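Local coordinates for metagenomic carboxyl esterase MGS0156 (Uncultured organism, PDB 5D8M), which probably hydrolyses carboxylic ester bonds as an esterase of the alpha/beta-hydrolase type, at residues T84-L96 / L146-G160. Residues are numbered along the deposited sequence; the frame is centred on the assembly and turned at random.
Sequences TAGIRLVLVPGLL and LPENDTIVFVTHSKG
With CG trans to the backbone N (chi1 174°) and a bend at chi3 (-59°), R88 turns its guanidinium to D150. In the resulting salt bridge R88 NE meets D150 OD2 at 2.7 Å, on the anti side of the carboxylate but tilted out of its plane, while OD2 lies in the guanidinium plane; NH2 adds a weak bond to the same oxygen, and the two planes lie 34° apart. L146 CD1 packs on R88 CD at 3.8 Å and reaches V90 CG2 tip to tip. With an alanine in place of R88, D150 would probably lose its charged mate and L146 part of its apolar cover. V90 lies alongside F154, CG1 3.7 Å from CE1, while V92 CG2 comes to the ring edge. Beneath these side chains seven backbone hydrogen bonds, from T151 N to G86 O through H157 N to V92 O, join parallel strands 87-92 and 151-157. On the other face I87 CG2 touches V153 CG2 at 3.8 Å, and L91 CD2 rests on V155 CB. After the strands G94 passes close to S158 and K159 at the tight turn into helix 159-170, as at the nucleophile elbow of alpha/beta hydrolases. H157 NE2 hydrogen-bonds H299 O, and S158 OG makes a weak bond to H299 NE2. Strands 120-123 and 178-184 flank the pair; helices 132-143 and 159-170 cover the F154 face, and helix 324-338 the L89 face.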
loop_
_atom_site.group_PDB
_atom_site.type_symbol
_atom_site.label_atom_id
_atom_site.label_comp_id
_atom_site.label_asym_id
_atom_site.label_seq_id
_atom_site.Cartn_x
_atom_site.Cartn_y
_atom_site.Cartn_z
ATOM N N THR A 84 -20.277 5.227 -13.145
ATOM C CA THR A 84 -20.125 5.957 -14.389
ATOM C C THR A 84 -19.275 7.225 -14.164
ATOM O O THR A 84 -19.305 8.141 -14.967
ATOM C CB THR A 84 -21.513 6.332 -15.011
ATOM O OG1 THR A 84 -22.319 7.006 -14.041
ATOM C CG2 THR A 84 -22.260 5.069 -15.490
ATOM N N ALA A 85 -18.506 7.256 -13.079
ATOM C CA ALA A 85 -17.681 8.428 -12.738
ATOM C C ALA A 85 -16.425 8.621 -13.617
ATOM O O ALA A 85 -15.764 9.647 -13.544
ATOM C CB ALA A 85 -17.262 8.348 -11.276
ATOM N N GLY A 86 -16.070 7.634 -14.427
ATOM C CA GLY A 86 -14.849 7.743 -15.215
ATOM C C GLY A 86 -13.572 7.706 -14.368
ATOM O O GLY A 86 -12.565 8.315 -14.720
ATOM N N ILE A 87 -13.614 7.000 -13.245
ATOM C CA ILE A 87 -12.440 6.878 -12.381
ATOM C C ILE A 87 -11.524 5.780 -12.915
ATOM O O ILE A 87 -11.997 4.732 -13.335
ATOM C CB ILE A 87 -12.845 6.583 -10.913
ATOM C CG1 ILE A 87 -13.486 7.831 -10.314
ATOM C CG2 ILE A 87 -11.635 6.109 -10.061
ATOM C CD1 ILE A 87 -13.963 7.661 -8.893
ATOM N N ARG A 88 -10.225 6.054 -12.927
ATOM C CA ARG A 88 -9.220 5.059 -13.239
ATOM C C ARG A 88 -8.303 4.860 -12.039
ATOM O O ARG A 88 -7.727 5.809 -11.525
ATOM C CB ARG A 88 -8.391 5.461 -14.467
ATOM C CG ARG A 88 -7.230 4.498 -14.733
ATOM C CD ARG A 88 -6.480 4.907 -16.000
ATOM N NE ARG A 88 -7.352 4.927 -17.169
ATOM C CZ ARG A 88 -7.628 3.869 -17.918
ATOM N NH1 ARG A 88 -7.096 2.685 -17.645
ATOM N NH2 ARG A 88 -8.439 3.994 -18.938
ATOM N N LEU A 89 -8.203 3.614 -11.599
ATOM C CA LEU A 89 -7.294 3.218 -10.549
ATOM C C LEU A 89 -5.923 2.950 -11.183
ATOM O O LEU A 89 -5.780 2.079 -12.041
ATOM C CB LEU A 89 -7.817 1.973 -9.826
ATOM C CG LEU A 89 -9.281 2.016 -9.378
ATOM C CD1 LEU A 89 -9.693 0.653 -8.787
ATOM C CD2 LEU A 89 -9.515 3.147 -8.374
ATOM N N VAL A 90 -4.947 3.755 -10.795
ATOM C CA VAL A 90 -3.575 3.574 -11.219
ATOM C C VAL A 90 -2.833 2.837 -10.109
ATOM O O VAL A 90 -2.584 3.389 -9.037
ATOM C CB VAL A 90 -2.907 4.920 -11.535
ATOM C CG1 VAL A 90 -1.501 4.680 -12.067
ATOM C CG2 VAL A 90 -3.770 5.686 -12.579
ATOM N N LEU A 91 -2.507 1.586 -10.387
ATOM C CA LEU A 91 -1.914 0.661 -9.439
ATOM C C LEU A 91 -0.390 0.756 -9.478
ATOM O O LEU A 91 0.198 0.593 -10.517
ATOM C CB LEU A 91 -2.348 -0.767 -9.754
ATOM C CG LEU A 91 -3.841 -0.999 -9.971
ATOM C CD1 LEU A 91 -4.133 -2.431 -10.518
ATOM C CD2 LEU A 91 -4.575 -0.755 -8.661
ATOM N N VAL A 92 0.229 1.037 -8.342
ATOM C CA VAL A 92 1.667 1.159 -8.276
ATOM C C VAL A 92 2.206 0.221 -7.214
ATOM O O VAL A 92 1.926 0.412 -6.021
ATOM C CB VAL A 92 2.095 2.600 -7.943
ATOM C CG1 VAL A 92 3.605 2.723 -7.963
ATOM C CG2 VAL A 92 1.429 3.597 -8.912
ATOM N N PRO A 93 3.017 -0.774 -7.628
ATOM C CA PRO A 93 3.539 -1.765 -6.679
ATOM C C PRO A 93 4.792 -1.317 -5.966
ATOM O O PRO A 93 5.289 -0.227 -6.223
ATOM C CB PRO A 93 3.847 -2.971 -7.571
ATOM C CG PRO A 93 4.285 -2.345 -8.833
ATOM C CD PRO A 93 3.382 -1.116 -9.016
ATOM N N GLY A 94 5.327 -2.190 -5.123
ATOM C CA GLY A 94 6.457 -1.849 -4.282
ATOM C C GLY A 94 7.772 -2.563 -4.553
ATOM O O GLY A 94 8.061 -2.979 -5.669
ATOM N N LEU A 95 8.584 -2.660 -3.500
ATOM C CA LEU A 95 9.916 -3.219 -3.568
ATOM C C LEU A 95 9.879 -4.673 -4.045
ATOM O O LEU A 95 9.119 -5.480 -3.516
ATOM C CB LEU A 95 10.588 -3.139 -2.184
ATOM C CG LEU A 95 12.082 -3.452 -2.095
ATOM C CD1 LEU A 95 12.852 -2.359 -2.812
ATOM C CD2 LEU A 95 12.508 -3.544 -0.637
ATOM N N LEU A 96 10.704 -4.986 -5.041
ATOM C CA LEU A 96 10.858 -6.344 -5.569
ATOM C C LEU A 96 9.646 -6.862 -6.350
ATOM O O LEU A 96 9.671 -7.983 -6.839
ATOM C CB LEU A 96 11.180 -7.336 -4.439
ATOM C CG LEU A 96 12.553 -7.172 -3.790
ATOM C CD1 LEU A 96 12.829 -8.326 -2.826
ATOM C CD2 LEU A 96 13.639 -7.104 -4.856
ATOM N N LEU A 146 -2.284 8.816 -19.978
ATOM C CA LEU A 146 -3.627 8.318 -19.688
ATOM C C LEU A 146 -4.637 9.325 -20.230
ATOM O O LEU A 146 -4.303 10.493 -20.358
ATOM C CB LEU A 146 -3.802 8.095 -18.182
ATOM C CG LEU A 146 -3.007 6.923 -17.607
ATOM C CD1 LEU A 146 -3.157 6.810 -16.110
ATOM C CD2 LEU A 146 -3.419 5.611 -18.296
ATOM N N PRO A 147 -5.862 8.872 -20.571
ATOM C CA PRO A 147 -6.887 9.769 -21.122
ATOM C C PRO A 147 -7.165 10.958 -20.197
ATOM O O PRO A 147 -7.280 10.788 -18.985
ATOM C CB PRO A 147 -8.123 8.866 -21.241
ATOM C CG PRO A 147 -7.563 7.468 -21.311
ATOM C CD PRO A 147 -6.371 7.497 -20.400
ATOM N N GLU A 148 -7.262 12.145 -20.781
ATOM C CA GLU A 148 -7.407 13.391 -20.028
ATOM C C GLU A 148 -8.661 13.476 -19.168
ATOM O O GLU A 148 -8.637 14.105 -18.115
ATOM C CB GLU A 148 -7.390 14.583 -20.988
ATOM C CG GLU A 148 -6.022 15.205 -21.171
ATOM C CD GLU A 148 -6.033 16.340 -22.182
ATOM O OE1 GLU A 148 -6.967 16.397 -23.017
ATOM O OE2 GLU A 148 -5.108 17.180 -22.139
ATOM N N ASN A 149 -9.744 12.848 -19.610
ATOM C CA ASN A 149 -11.022 12.935 -18.904
ATOM C C ASN A 149 -11.173 11.960 -17.729
ATOM O O ASN A 149 -12.158 12.035 -16.980
ATOM C CB ASN A 149 -12.169 12.721 -19.882
ATOM C CG ASN A 149 -12.331 13.885 -20.841
ATOM O OD1 ASN A 149 -12.060 15.033 -20.484
ATOM N ND2 ASN A 149 -12.770 13.598 -22.065
ATOM N N ASP A 150 -10.209 11.053 -17.575
ATOM C CA ASP A 150 -10.259 10.086 -16.487
ATOM C C ASP A 150 -9.973 10.770 -15.168
ATOM O O ASP A 150 -9.131 11.661 -15.093
ATOM C CB ASP A 150 -9.250 8.950 -16.694
ATOM C CG ASP A 150 -9.721 7.908 -17.701
ATOM O OD1 ASP A 150 -10.882 7.968 -18.150
ATOM O OD2 ASP A 150 -8.925 6.990 -18.006
ATOM N N THR A 151 -10.667 10.351 -14.126
ATOM C CA THR A 151 -10.304 10.797 -12.791
ATOM C C THR A 151 -9.272 9.831 -12.192
ATOM O O THR A 151 -9.542 8.644 -11.992
ATOM C CB THR A 151 -11.548 10.934 -11.897
ATOM O OG1 THR A 151 -12.434 11.899 -12.483
ATOM C CG2 THR A 151 -11.151 11.427 -10.531
ATOM N N ILE A 152 -8.071 10.346 -11.949
ATOM C CA ILE A 152 -6.940 9.517 -11.558
ATOM C C ILE A 152 -6.912 9.257 -10.048
ATOM O O ILE A 152 -6.835 10.195 -9.243
ATOM C CB ILE A 152 -5.614 10.169 -11.993
ATOM C CG1 ILE A 152 -5.580 10.296 -13.518
ATOM C CG2 ILE A 152 -4.430 9.371 -11.472
ATOM C CD1 ILE A 152 -5.669 8.944 -14.253
ATOM N N VAL A 153 -7.019 7.981 -9.679
ATOM C CA VAL A 153 -6.911 7.568 -8.288
ATOM C C VAL A 153 -5.794 6.535 -8.153
ATOM O O VAL A 153 -5.937 5.401 -8.598
ATOM C CB VAL A 153 -8.248 6.988 -7.766
ATOM C CG1 VAL A 153 -8.069 6.409 -6.333
ATOM C CG2 VAL A 153 -9.330 8.066 -7.795
ATOM N N PHE A 154 -4.670 6.929 -7.561
ATOM C CA PHE A 154 -3.586 5.982 -7.321
ATOM C C PHE A 154 -3.999 5.006 -6.232
ATOM O O PHE A 154 -4.583 5.411 -5.224
ATOM C CB PHE A 154 -2.295 6.695 -6.892
ATOM C CG PHE A 154 -1.597 7.434 -8.017
ATOM C CD1 PHE A 154 -0.813 6.747 -8.924
ATOM C CD2 PHE A 154 -1.729 8.816 -8.155
ATOM C CE1 PHE A 154 -0.152 7.407 -9.962
ATOM C CE2 PHE A 154 -1.068 9.488 -9.193
ATOM C CZ PHE A 154 -0.270 8.777 -10.093
ATOM N N VAL A 155 -3.717 3.725 -6.463
ATOM C CA VAL A 155 -3.817 2.713 -5.428
ATOM C C VAL A 155 -2.468 2.033 -5.367
ATOM O O VAL A 155 -2.035 1.415 -6.342
ATOM C CB VAL A 155 -4.921 1.688 -5.709
ATOM C CG1 VAL A 155 -4.994 0.680 -4.576
ATOM C CG2 VAL A 155 -6.273 2.414 -5.866
ATOM N N THR A 156 -1.781 2.215 -4.245
ATOM C CA THR A 156 -0.364 1.925 -4.166
ATOM C C THR A 156 -0.119 0.901 -3.083
ATOM O O THR A 156 -0.920 0.786 -2.151
ATOM C CB THR A 156 0.447 3.232 -3.870
ATOM O OG1 THR A 156 0.106 3.747 -2.570
ATOM C CG2 THR A 156 0.102 4.325 -4.872
ATOM N N HIS A 157 0.987 0.163 -3.195
ATOM C CA HIS A 157 1.340 -0.838 -2.198
ATOM C C HIS A 157 2.804 -0.651 -1.796
ATOM O O HIS A 157 3.675 -0.434 -2.657
ATOM C CB HIS A 157 1.101 -2.260 -2.757
ATOM C CG HIS A 157 1.477 -3.369 -1.813
ATOM N ND1 HIS A 157 2.414 -4.327 -2.131
ATOM C CD2 HIS A 157 1.027 -3.679 -0.574
ATOM C CE1 HIS A 157 2.521 -5.187 -1.134
ATOM N NE2 HIS A 157 1.685 -4.820 -0.179
ATOM N N SER A 158 3.053 -0.711 -0.488
ATOM C CA SER A 158 4.419 -0.722 0.016
ATOM C C SER A 158 5.225 0.505 -0.448
ATOM O O SER A 158 4.815 1.646 -0.292
ATOM C CB SER A 158 5.091 -2.016 -0.434
ATOM O OG SER A 158 6.338 -2.217 0.203
ATOM N N LYS A 159 6.374 0.244 -1.064
ATOM C CA LYS A 159 7.215 1.336 -1.567
ATOM C C LYS A 159 6.523 2.162 -2.675
ATOM O O LYS A 159 6.879 3.326 -2.931
ATOM C CB LYS A 159 8.554 0.774 -2.074
ATOM C CG LYS A 159 9.549 1.861 -2.532
ATOM C CD LYS A 159 10.940 1.286 -2.791
ATOM C CE LYS A 159 11.771 2.239 -3.655
ATOM N NZ LYS A 159 11.185 2.331 -5.059
ATOM N N GLY A 160 5.543 1.559 -3.342
ATOM C CA GLY A 160 4.813 2.265 -4.392
ATOM C C GLY A 160 4.153 3.535 -3.900
ATOM O O GLY A 160 4.025 4.531 -4.631
HETATM O O HOH W 1 -13.765 11.540 -14.840
HETATM O O HOH W 2 -15.211 11.827 -11.657
HETATM O O HOH W 3 3.765 -4.572 -4.446
#